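Local coordinates for sortase family protein (Clostridium perfringens, PDB 6IXZ) that is a class C sortase, a cysteine transpeptidase that probably joins pilin subunits through an acyl-thioester intermediate, as in related pilus-building sortases, at residues D162-V167 and R185-D190; L125-V130 and N145-V150; I75-S80 and V90-S95. All coordinates share one frame; numbering follows the deposited sequence.

Contact 1 of 3, residues D162-V167 and R185-D190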
loop_
_atom_site.group_PDB
_atom_site.type_symbol
_atom_site.label_atom_id
_atom_site.label_comp_id
_atom_site.label_asym_id
_atom_site.label_seq_id
_atom_site.Cartn_x
_atom_site.Cartn_y
_atom_site.Cartn_z
ATOM N N ASP A 162 15.866 -7.411 5.367
ATOM C CA ASP A 162 16.058 -7.654 6.818
ATOM C C ASP A 162 16.278 -6.341 7.569
ATOM O O ASP A 162 16.940 -5.436 7.074
ATOM C CB ASP A 162 17.246 -8.583 7.123
ATOM C CG ASP A 162 17.162 -9.933 6.429
ATOM O OD1 ASP A 162 18.075 -10.753 6.670
ATOM O OD2 ASP A 162 16.235 -10.179 5.631
ATOM N N ASP A 163 15.660 -6.230 8.744
ATOM C CA ASP A 163 15.834 -5.083 9.625
ATOM C C ASP A 163 15.257 -3.768 9.080
ATOM O O ASP A 163 15.513 -2.693 9.658
ATOM C CB ASP A 163 17.312 -4.884 9.987
ATOM C CG ASP A 163 17.943 -6.135 10.545
ATOM O OD1 ASP A 163 17.265 -6.868 11.311
ATOM O OD2 ASP A 163 19.074 -6.438 10.133
ATOM N N LYS A 164 14.486 -3.835 7.988
ATOM C CA LYS A 164 13.900 -2.606 7.425
ATOM C C LYS A 164 12.375 -2.644 7.404
ATOM O O LYS A 164 11.774 -3.713 7.240
ATOM C CB LYS A 164 14.406 -2.371 6.010
ATOM C CG LYS A 164 15.919 -2.346 5.855
ATOM C CD LYS A 164 16.552 -1.150 6.533
ATOM C CE LYS A 164 18.070 -1.256 6.480
ATOM N NZ LYS A 164 18.720 -0.015 5.973
ATOM N N ASP A 165 11.782 -1.451 7.485
ATOM C CA ASP A 165 10.352 -1.243 7.406
ATOM C C ASP A 165 10.089 -0.314 6.208
ATOM O O ASP A 165 10.327 0.903 6.274
ATOM C CB ASP A 165 9.834 -0.636 8.730
ATOM C CG ASP A 165 8.329 -0.380 8.713
ATOM O OD1 ASP A 165 7.725 -0.203 9.791
ATOM O OD2 ASP A 165 7.742 -0.378 7.618
ATOM N N TYR A 166 9.723 -0.912 5.066
ATOM C CA TYR A 166 9.614 -0.168 3.811
ATOM C C TYR A 166 8.178 -0.250 3.294
ATOM O O TYR A 166 7.514 -1.295 3.424
ATOM C CB TYR A 166 10.514 -0.750 2.699
ATOM C CG TYR A 166 12.021 -0.547 2.822
ATOM C CD1 TYR A 166 12.566 0.594 3.419
ATOM C CD2 TYR A 166 12.893 -1.548 2.400
ATOM C CE1 TYR A 166 13.948 0.746 3.527
ATOM C CE2 TYR A 166 14.270 -1.401 2.493
ATOM C CZ TYR A 166 14.790 -0.239 3.036
ATOM O OH TYR A 166 16.146 -0.077 3.108
ATOM N N VAL A 167 7.754 0.825 2.636
ATOM C CA VAL A 167 6.607 0.802 1.735
ATOM C C VAL A 167 7.074 1.377 0.403
ATOM O O VAL A 167 7.678 2.465 0.350
ATOM C CB VAL A 167 5.433 1.593 2.312
ATOM C CG1 VAL A 167 4.287 1.693 1.315
ATOM C CG2 VAL A 167 4.984 0.962 3.619
ATOM N N ARG A 185 10.386 4.232 -2.991
ATOM C CA ARG A 185 10.491 3.503 -1.734
ATOM C C ARG A 185 10.663 4.467 -0.594
ATOM O O ARG A 185 11.524 5.355 -0.648
ATOM C CB ARG A 185 11.704 2.564 -1.703
ATOM C CG ARG A 185 11.678 1.606 -0.523
ATOM C CD ARG A 185 12.909 0.702 -0.549
ATOM N NE ARG A 185 14.119 1.449 -0.215
ATOM C CZ ARG A 185 15.366 0.984 -0.355
ATOM N NH1 ARG A 185 15.574 -0.211 -0.870
ATOM N NH2 ARG A 185 16.400 1.742 -0.007
ATOM N N GLY A 186 9.814 4.311 0.410
ATOM C CA GLY A 186 9.924 5.083 1.651
ATOM C C GLY A 186 10.251 4.190 2.818
ATOM O O GLY A 186 10.011 2.974 2.771
ATOM N N GLU A 187 10.983 4.753 3.779
ATOM C CA GLU A 187 11.366 4.034 4.999
ATOM C C GLU A 187 10.691 4.686 6.204
ATOM O O GLU A 187 10.542 5.904 6.241
ATOM C CB GLU A 187 12.902 4.039 5.174
ATOM C CG GLU A 187 13.405 3.304 6.422
ATOM C CD GLU A 187 14.870 2.889 6.333
ATOM O OE1 GLU A 187 15.584 3.370 5.431
ATOM O OE2 GLU A 187 15.308 2.046 7.141
ATOM N N ARG A 188 10.206 3.850 7.117
ATOM C CA ARG A 188 9.452 4.260 8.303
ATOM C C ARG A 188 10.216 5.356 9.041
ATOM O O ARG A 188 11.420 5.207 9.283
ATOM C CB ARG A 188 9.281 3.050 9.238
ATOM C CG ARG A 188 8.297 3.216 10.393
ATOM C CD ARG A 188 6.854 3.315 9.920
ATOM N NE ARG A 188 5.943 3.455 11.039
ATOM C CZ ARG A 188 5.601 2.473 11.876
ATOM N NH1 ARG A 188 6.018 1.222 11.685
ATOM N NH2 ARG A 188 4.846 2.745 12.928
ATOM N N THR A 189 9.546 6.474 9.324
ATOM C CA THR A 189 10.198 7.602 10.013
ATOM C C THR A 189 9.689 7.779 11.429
ATOM O O THR A 189 10.274 8.543 12.199
ATOM C CB THR A 189 10.024 8.956 9.289
ATOM O OG1 THR A 189 8.636 9.235 9.108
ATOM C CG2 THR A 189 10.727 8.967 7.945
ATOM N N ASP A 190 8.585 7.116 11.769
ATOM C CA ASP A 190 8.245 6.928 13.182
ATOM C C ASP A 190 9.252 5.988 13.830
ATOM O O ASP A 190 9.924 5.201 13.145
ATOM C CB ASP A 190 6.830 6.369 13.353
ATOM C CG ASP A 190 5.854 6.928 12.338
ATOM O OD1 ASP A 190 5.619 8.159 12.341
ATOM O OD2 ASP A 190 5.363 6.140 11.510
#

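Contact 2 of 3, residues L125-V130 and N145-V150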
loop_
_atom_site.group_PDB
_atom_site.type_symbol
_atom_site.label_atom_id
_atom_site.label_comp_id
_atom_site.label_asym_id
_atom_site.label_seq_id
_atom_site.Cartn_x
_atom_site.Cartn_y
_atom_site.Cartn_z
ATOM N N LEU A 125 8.245 13.300 -6.594
ATOM C CA LEU A 125 8.846 13.101 -5.289
ATOM C C LEU A 125 10.371 12.958 -5.396
ATOM O O LEU A 125 10.879 12.449 -6.372
ATOM C CB LEU A 125 8.260 11.874 -4.604
ATOM C CG LEU A 125 6.786 11.931 -4.233
ATOM C CD1 LEU A 125 6.331 10.600 -3.673
ATOM C CD2 LEU A 125 6.533 13.048 -3.237
ATOM N N LYS A 126 11.075 13.357 -4.348
ATOM C CA LYS A 126 12.512 13.129 -4.215
ATOM C C LYS A 126 12.881 12.586 -2.820
ATOM O O LYS A 126 12.058 12.563 -1.918
ATOM C CB LYS A 126 13.252 14.436 -4.499
ATOM C CG LYS A 126 12.729 15.633 -3.722
ATOM C CD LYS A 126 12.919 15.472 -2.218
ATOM C CE LYS A 126 12.760 16.785 -1.462
ATOM N NZ LYS A 126 13.871 17.730 -1.764
ATOM N N ASP A 127 14.115 12.118 -2.661
ATOM C CA ASP A 127 14.623 11.674 -1.360
ATOM C C ASP A 127 14.257 12.667 -0.265
ATOM O O ASP A 127 14.331 13.876 -0.474
ATOM C CB ASP A 127 16.152 11.528 -1.414
ATOM C CG ASP A 127 16.595 10.227 -2.049
ATOM O OD1 ASP A 127 15.746 9.316 -2.257
ATOM O OD2 ASP A 127 17.806 10.100 -2.308
ATOM N N GLY A 128 13.782 12.164 0.870
ATOM C CA GLY A 128 13.318 13.043 1.946
ATOM C C GLY A 128 11.834 13.411 1.972
ATOM O O GLY A 128 11.311 13.679 3.041
ATOM N N ASP A 129 11.128 13.370 0.836
ATOM C CA ASP A 129 9.670 13.636 0.828
ATOM C C ASP A 129 8.901 12.578 1.625
ATOM O O ASP A 129 9.404 11.483 1.906
ATOM C CB ASP A 129 9.102 13.710 -0.603
ATOM C CG ASP A 129 9.537 14.955 -1.343
ATOM O OD1 ASP A 129 9.972 15.923 -0.665
ATOM O OD2 ASP A 129 9.517 14.950 -2.603
ATOM N N VAL A 130 7.702 12.928 2.073
ATOM C CA VAL A 130 7.036 12.131 3.100
ATOM C C VAL A 130 5.663 11.668 2.627
ATOM O O VAL A 130 5.012 12.316 1.810
ATOM C CB VAL A 130 6.894 12.902 4.434
ATOM C CG1 VAL A 130 8.254 13.110 5.091
ATOM C CG2 VAL A 130 6.183 14.228 4.210
ATOM N N ASN A 145 13.485 7.124 0.207
ATOM C CA ASN A 145 14.940 6.968 0.138
ATOM C C ASN A 145 15.456 6.248 -1.099
ATOM O O ASN A 145 16.652 6.171 -1.296
ATOM C CB ASN A 145 15.488 6.300 1.404
ATOM C CG ASN A 145 15.045 4.852 1.557
ATOM O OD1 ASN A 145 14.410 4.270 0.677
ATOM N ND2 ASN A 145 15.396 4.262 2.681
ATOM N N GLN A 146 14.571 5.808 -1.985
ATOM C CA GLN A 146 15.019 5.204 -3.233
ATOM C C GLN A 146 13.965 5.407 -4.302
ATOM O O GLN A 146 12.807 5.084 -4.075
ATOM C CB GLN A 146 15.315 3.720 -3.056
ATOM C CG GLN A 146 15.926 3.069 -4.303
ATOM C CD GLN A 146 16.258 1.598 -4.117
ATOM O OE1 GLN A 146 17.383 1.251 -3.749
ATOM N NE2 GLN A 146 15.328 0.724 -4.505
ATOM N N ILE A 147 14.350 6.021 -5.417
ATOM C CA ILE A 147 13.501 6.091 -6.604
ATOM C C ILE A 147 14.111 5.348 -7.788
ATOM O O ILE A 147 15.236 5.604 -8.161
ATOM C CB ILE A 147 13.183 7.571 -6.958
ATOM C CG1 ILE A 147 12.303 8.181 -5.861
ATOM C CG2 ILE A 147 12.495 7.682 -8.316
ATOM C CD1 ILE A 147 12.962 9.259 -5.042
ATOM N N LYS A 148 13.345 4.451 -8.408
ATOM C CA LYS A 148 13.866 3.577 -9.460
ATOM C C LYS A 148 12.798 3.268 -10.480
ATOM O O LYS A 148 11.667 2.956 -10.111
ATOM C CB LYS A 148 14.324 2.245 -8.850
ATOM C CG LYS A 148 15.723 1.818 -9.246
ATOM C CD LYS A 148 16.766 2.497 -8.373
ATOM C CE LYS A 148 18.126 1.809 -8.459
ATOM N NZ LYS A 148 18.817 2.055 -9.759
ATOM N N VAL A 149 13.183 3.215 -11.752
ATOM C CA VAL A 149 12.285 2.767 -12.812
ATOM C C VAL A 149 12.699 1.393 -13.274
ATOM O O VAL A 149 13.871 1.150 -13.531
ATOM C CB VAL A 149 12.300 3.697 -14.038
ATOM C CG1 VAL A 149 11.345 3.181 -15.112
ATOM C CG2 VAL A 149 11.929 5.120 -13.637
ATOM N N VAL A 150 11.725 0.518 -13.471
ATOM C CA VAL A 150 12.021 -0.884 -13.542
ATOM C C VAL A 150 11.034 -1.555 -14.486
ATOM O O VAL A 150 9.942 -1.042 -14.731
ATOM C CB VAL A 150 11.963 -1.450 -12.125
ATOM C CG1 VAL A 150 11.254 -2.790 -12.080
ATOM C CG2 VAL A 150 13.344 -1.487 -11.526
HETATM O O HOH W 1 16.410 7.942 -5.019
#

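Contact 3 of 3, residues I75-S80 and V90-S95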
loop_
_atom_site.group_PDB
_atom_site.type_symbol
_atom_site.label_atom_id
_atom_site.label_comp_id
_atom_site.label_asym_id
_atom_site.label_seq_id
_atom_site.Cartn_x
_atom_site.Cartn_y
_atom_site.Cartn_z
ATOM N N ILE A 75 -6.772 2.594 -0.004
ATOM C CA ILE A 75 -5.911 1.453 -0.296
ATOM C C ILE A 75 -6.714 0.163 -0.166
ATOM O O ILE A 75 -7.288 -0.126 0.883
ATOM C CB ILE A 75 -4.698 1.404 0.636
ATOM C CG1 ILE A 75 -3.807 2.623 0.421
ATOM C CG2 ILE A 75 -3.861 0.152 0.393
ATOM C CD1 ILE A 75 -3.178 3.075 1.711
ATOM N N TYR A 76 -6.835 -0.542 -1.287
ATOM C CA TYR A 76 -7.472 -1.844 -1.347
ATOM C C TYR A 76 -6.405 -2.935 -1.140
ATOM O O TYR A 76 -5.232 -2.731 -1.426
ATOM C CB TYR A 76 -8.139 -2.044 -2.718
ATOM C CG TYR A 76 -9.246 -1.057 -3.015
ATOM C CD1 TYR A 76 -8.960 0.184 -3.562
ATOM C CD2 TYR A 76 -10.584 -1.365 -2.755
ATOM C CE1 TYR A 76 -9.961 1.070 -3.872
ATOM C CE2 TYR A 76 -11.591 -0.477 -3.072
ATOM C CZ TYR A 76 -11.270 0.750 -3.595
ATOM O OH TYR A 76 -12.252 1.673 -3.869
ATOM N N TYR A 77 -6.826 -4.112 -0.698
ATOM C CA TYR A 77 -5.997 -5.287 -0.871
ATOM C C TYR A 77 -6.223 -5.852 -2.270
ATOM O O TYR A 77 -7.370 -5.973 -2.719
ATOM C CB TYR A 77 -6.288 -6.375 0.170
ATOM C CG TYR A 77 -5.246 -7.468 0.101
ATOM C CD1 TYR A 77 -5.478 -8.645 -0.631
ATOM C CD2 TYR A 77 -3.963 -7.235 0.558
ATOM C CE1 TYR A 77 -4.493 -9.608 -0.765
ATOM C CE2 TYR A 77 -2.971 -8.192 0.437
ATOM C CZ TYR A 77 -3.245 -9.369 -0.240
ATOM O OH TYR A 77 -2.240 -10.282 -0.397
ATOM N N GLY A 78 -5.120 -6.202 -2.928
ATOM C CA GLY A 78 -5.170 -6.987 -4.153
ATOM C C GLY A 78 -4.889 -6.093 -5.343
ATOM O O GLY A 78 -4.902 -4.881 -5.216
ATOM N N THR A 79 -4.519 -6.676 -6.476
ATOM C CA THR A 79 -4.216 -5.873 -7.666
ATOM C C THR A 79 -4.740 -6.522 -8.944
ATOM O O THR A 79 -4.155 -6.349 -9.985
ATOM C CB THR A 79 -2.698 -5.691 -7.891
ATOM O OG1 THR A 79 -2.054 -6.980 -8.034
ATOM C CG2 THR A 79 -2.050 -4.845 -6.763
ATOM N N SER A 80 -5.834 -7.260 -8.878
ATOM C CA SER A 80 -6.435 -7.719 -10.117
ATOM C C SER A 80 -7.093 -6.526 -10.817
ATOM O O SER A 80 -7.318 -5.471 -10.215
ATOM C CB SER A 80 -7.439 -8.834 -9.834
ATOM O OG SER A 80 -8.367 -8.416 -8.862
ATOM N N VAL A 90 -2.724 -3.111 -2.585
ATOM C CA VAL A 90 -1.576 -3.833 -2.024
ATOM C C VAL A 90 -1.237 -5.025 -2.931
ATOM O O VAL A 90 -2.106 -5.850 -3.223
ATOM C CB VAL A 90 -1.846 -4.358 -0.590
ATOM C CG1 VAL A 90 -0.620 -5.089 -0.048
ATOM C CG2 VAL A 90 -2.273 -3.248 0.360
ATOM N N LEU A 91 0.026 -5.129 -3.339
ATOM C CA LEU A 91 0.448 -6.199 -4.243
ATOM C C LEU A 91 0.527 -7.569 -3.534
ATOM O O LEU A 91 1.108 -7.704 -2.447
ATOM C CB LEU A 91 1.804 -5.832 -4.857
ATOM C CG LEU A 91 2.371 -6.868 -5.797
ATOM C CD1 LEU A 91 1.424 -7.097 -6.965
ATOM C CD2 LEU A 91 3.767 -6.497 -6.254
ATOM N N GLU A 92 -0.052 -8.588 -4.167
ATOM C CA GLU A 92 -0.119 -9.931 -3.594
ATOM C C GLU A 92 1.265 -10.453 -3.326
ATOM O O GLU A 92 2.178 -10.192 -4.093
ATOM C CB GLU A 92 -0.854 -10.885 -4.550
ATOM C CG GLU A 92 -2.341 -10.599 -4.668
ATOM C CD GLU A 92 -2.669 -9.585 -5.743
ATOM O OE1 GLU A 92 -1.744 -8.900 -6.248
ATOM O OE2 GLU A 92 -3.860 -9.384 -6.007
ATOM N N GLY A 93 1.446 -11.112 -2.185
ATOM C CA GLY A 93 2.768 -11.588 -1.795
ATOM C C GLY A 93 3.667 -10.513 -1.182
ATOM O O GLY A 93 4.837 -10.776 -0.913
ATOM N N THR A 94 3.148 -9.298 -0.957
ATOM C CA THR A 94 3.936 -8.285 -0.232
ATOM C C THR A 94 3.296 -8.048 1.112
ATOM O O THR A 94 2.169 -8.442 1.329
ATOM C CB THR A 94 4.128 -6.949 -1.018
ATOM O OG1 THR A 94 2.912 -6.176 -1.001
ATOM C CG2 THR A 94 4.540 -7.239 -2.460
ATOM N N SER A 95 4.048 -7.459 2.044
ATOM C CA SER A 95 3.552 -7.182 3.385
ATOM C C SER A 95 2.276 -6.351 3.357
ATOM O O SER A 95 2.114 -5.521 2.480
ATOM C CB SER A 95 4.638 -6.438 4.178
ATOM O OG SER A 95 5.821 -7.223 4.214
#

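Contact 1 of 3, residues D162-V167 and R185-D190
The guanidinium of Arg185 lies flat on the ring of Tyr166, with the two planes only 3° apart. This cation-pi stack sits on an antiparallel beta hairpin of the sortase fold, made by strands 165-173 and 180-188. Arg185 CZ is 4.1 Å from the centroid of the Tyr166 ring. Arg185 CD, on the same face, makes a CH-pi contact nearer the ring centre. The Arg185 side chain runs straight to CD and then bends at chi3 (71°), which turns the guanidinium along the ring toward Tyr166 OH. Lys164 CB covers the opposite face, toward the rim. Glu187 comes to the ring edge, with OE1 3.6 Å from Tyr166 CE1. Asn145 accepts a hydrogen bond from Arg185 NE, and His104 packs edge-to-face with Tyr166.

Tyr166 and Glu187 form a non-hydrogen-bonded pair. Val167 and Gly186 form the hydrogen-bonded pair beside it, with Gly186 N to Val167 O at 2.8 Å and Val167 N to Gly186 O at 3.1 Å. Arg188 N also donates to Asp165 O.

At the strand ends, Arg188 sits between two carboxylates. Asp165 is held further by Gly100 N and Tyr142 OH. Arg188 NE reaches Asp190 OD2 at 2.8 Å, on the anti lone pair. Arg188 NH1 meets Asp165 OD1 at 2.9 Å, 2° out of the guanidinium plane.

Contact 2 of 3, residues L125-V130 and N145-V150
Asp127 and Ile147 carry the main side-chain contact between the loop 125-130 and the strand segment 145-150. The loop enters strand 130-135 through a type II beta turn from Lys126 to Asp129. It packs beside strand 138-150 at the surface of the sortase domain.

The polar link is made through water. One water accepts a hydrogen bond from Ile147 N at 2.8 Å. The same water donates to Asp127 OD1 at 3.2 Å. No direct hydrogen bond joins the two segments. Asp127 OD1 lies 3.3 Å from Asn145 C. It is also close to Asn145 O, an acceptor like itself, so this is packing and not a bond. Asp127 CG stands beside its own backbone N (chi1 -80°), and this brings the carboxylate to the strand.

The apolar part belongs to Ile147. Ile147 CD1 touches the loop backbone, 4.0 Å from Lys126 CA and 3.9 Å from Asp127 N. The same methyl passes close to Leu125 O and Asp127 OD1. Ile147 also packs on Leu182 of strand 180-188.

Bonds within the loop fix its shape. Asp129 N donates to Lys126 O at 3.0 Å, closing the turn. Lys126 N donates to Asp129 OD2 at 2.8 Å, from above the carboxylate plane. Gly128 takes the positive-phi place in the turn. Backbone bonds from Gly128 and Asp129 to Val144 tie the turn to strand 138-150 just before Asn145.

On the strand, Asn145 and Gln146 both face Arg185 in a classic beta bulge. Gln146 NE2 donates to Glu157.

With no direct bond between the segments, the carboxylate reaches the strand N-H through a water. This suits a small surface contact that solvent can enter.

Contact 3 of 3, residues I75-S80 and V90-S95
Glu92 bends at chi2 (88°), which folds its carboxylate back toward the backbone of Gly78 and Thr79. In Thr79, chi1 of 59° places OG1 between the backbone N and the carbonyl carbon. This puts the hydroxyl on the same side as the peptide N-H, and both meet that carboxylate. Thr79 OG1 donates to Glu92 OE1 at 2.6 Å, on the syn lone pair of OE1. Thr79 N donates to Glu92 OE2 at 2.8 Å, also on the syn side but 30° out of the carboxylate plane. These two bonds grip both oxygens and fix the turn of the group. Gly78 has a positive phi, and Glu92 OE2 comes 3.3 Å from Gly78 CA.

Val90 joins the segments at the backbone. It forms a parallel bridge with Tyr77. Val90 N donates to Tyr76 O at 2.8 Å, and Gly78 N donates to Val90 O at 3.0 Å. The second bond is bent.

The Val90 side chain is buried between apolar groups. Val90 CB is 3.8 Å from Tyr77 CD2, and Val90 CG1 lies by the same part of the ring. Val90 CG2 is 3.8 Å from Ile75 CG2. Leu107 and Leu61 also pack against Val90. Leu91 CD1 touches the Thr79 hydroxyl.

Past Val90 the chain makes a type II beta turn from Leu91 to Thr94. Leu91 O accepts from both Thr94 N and Thr94 OG1.

The segments join the ends of strands 71-77 and 88-90, which are parallel neighbours linked by helix 81-86. This is a beta-alpha-beta crossover within the sortase fold, and Thr79 lies about 8 Å, side chain to side chain, from the predicted active-site His110.

All three contacts belong to one mixed beta sheet in the sortase domain. Along the chain, contact 3 closes first, then contact 2, then contact 1. Contacts 1 and 2 have centres 13 Å apart and touch, because strands 180-188 and 138-150 are neighbours. Arg185 O is 2.8 Å from Asn145 N there, a probable hydrogen bond. Contact 3 is separate, with its centre about 18 Å from that of contact 1 and 21 Å from that of contact 2. In the strand order, strand 103-109 lies between contact 3 and the adjoining strands of contacts 1 and 2. Contact 3 therefore lies by the predicted active site, while contacts 1 and 2 hold together sheet strands away from it.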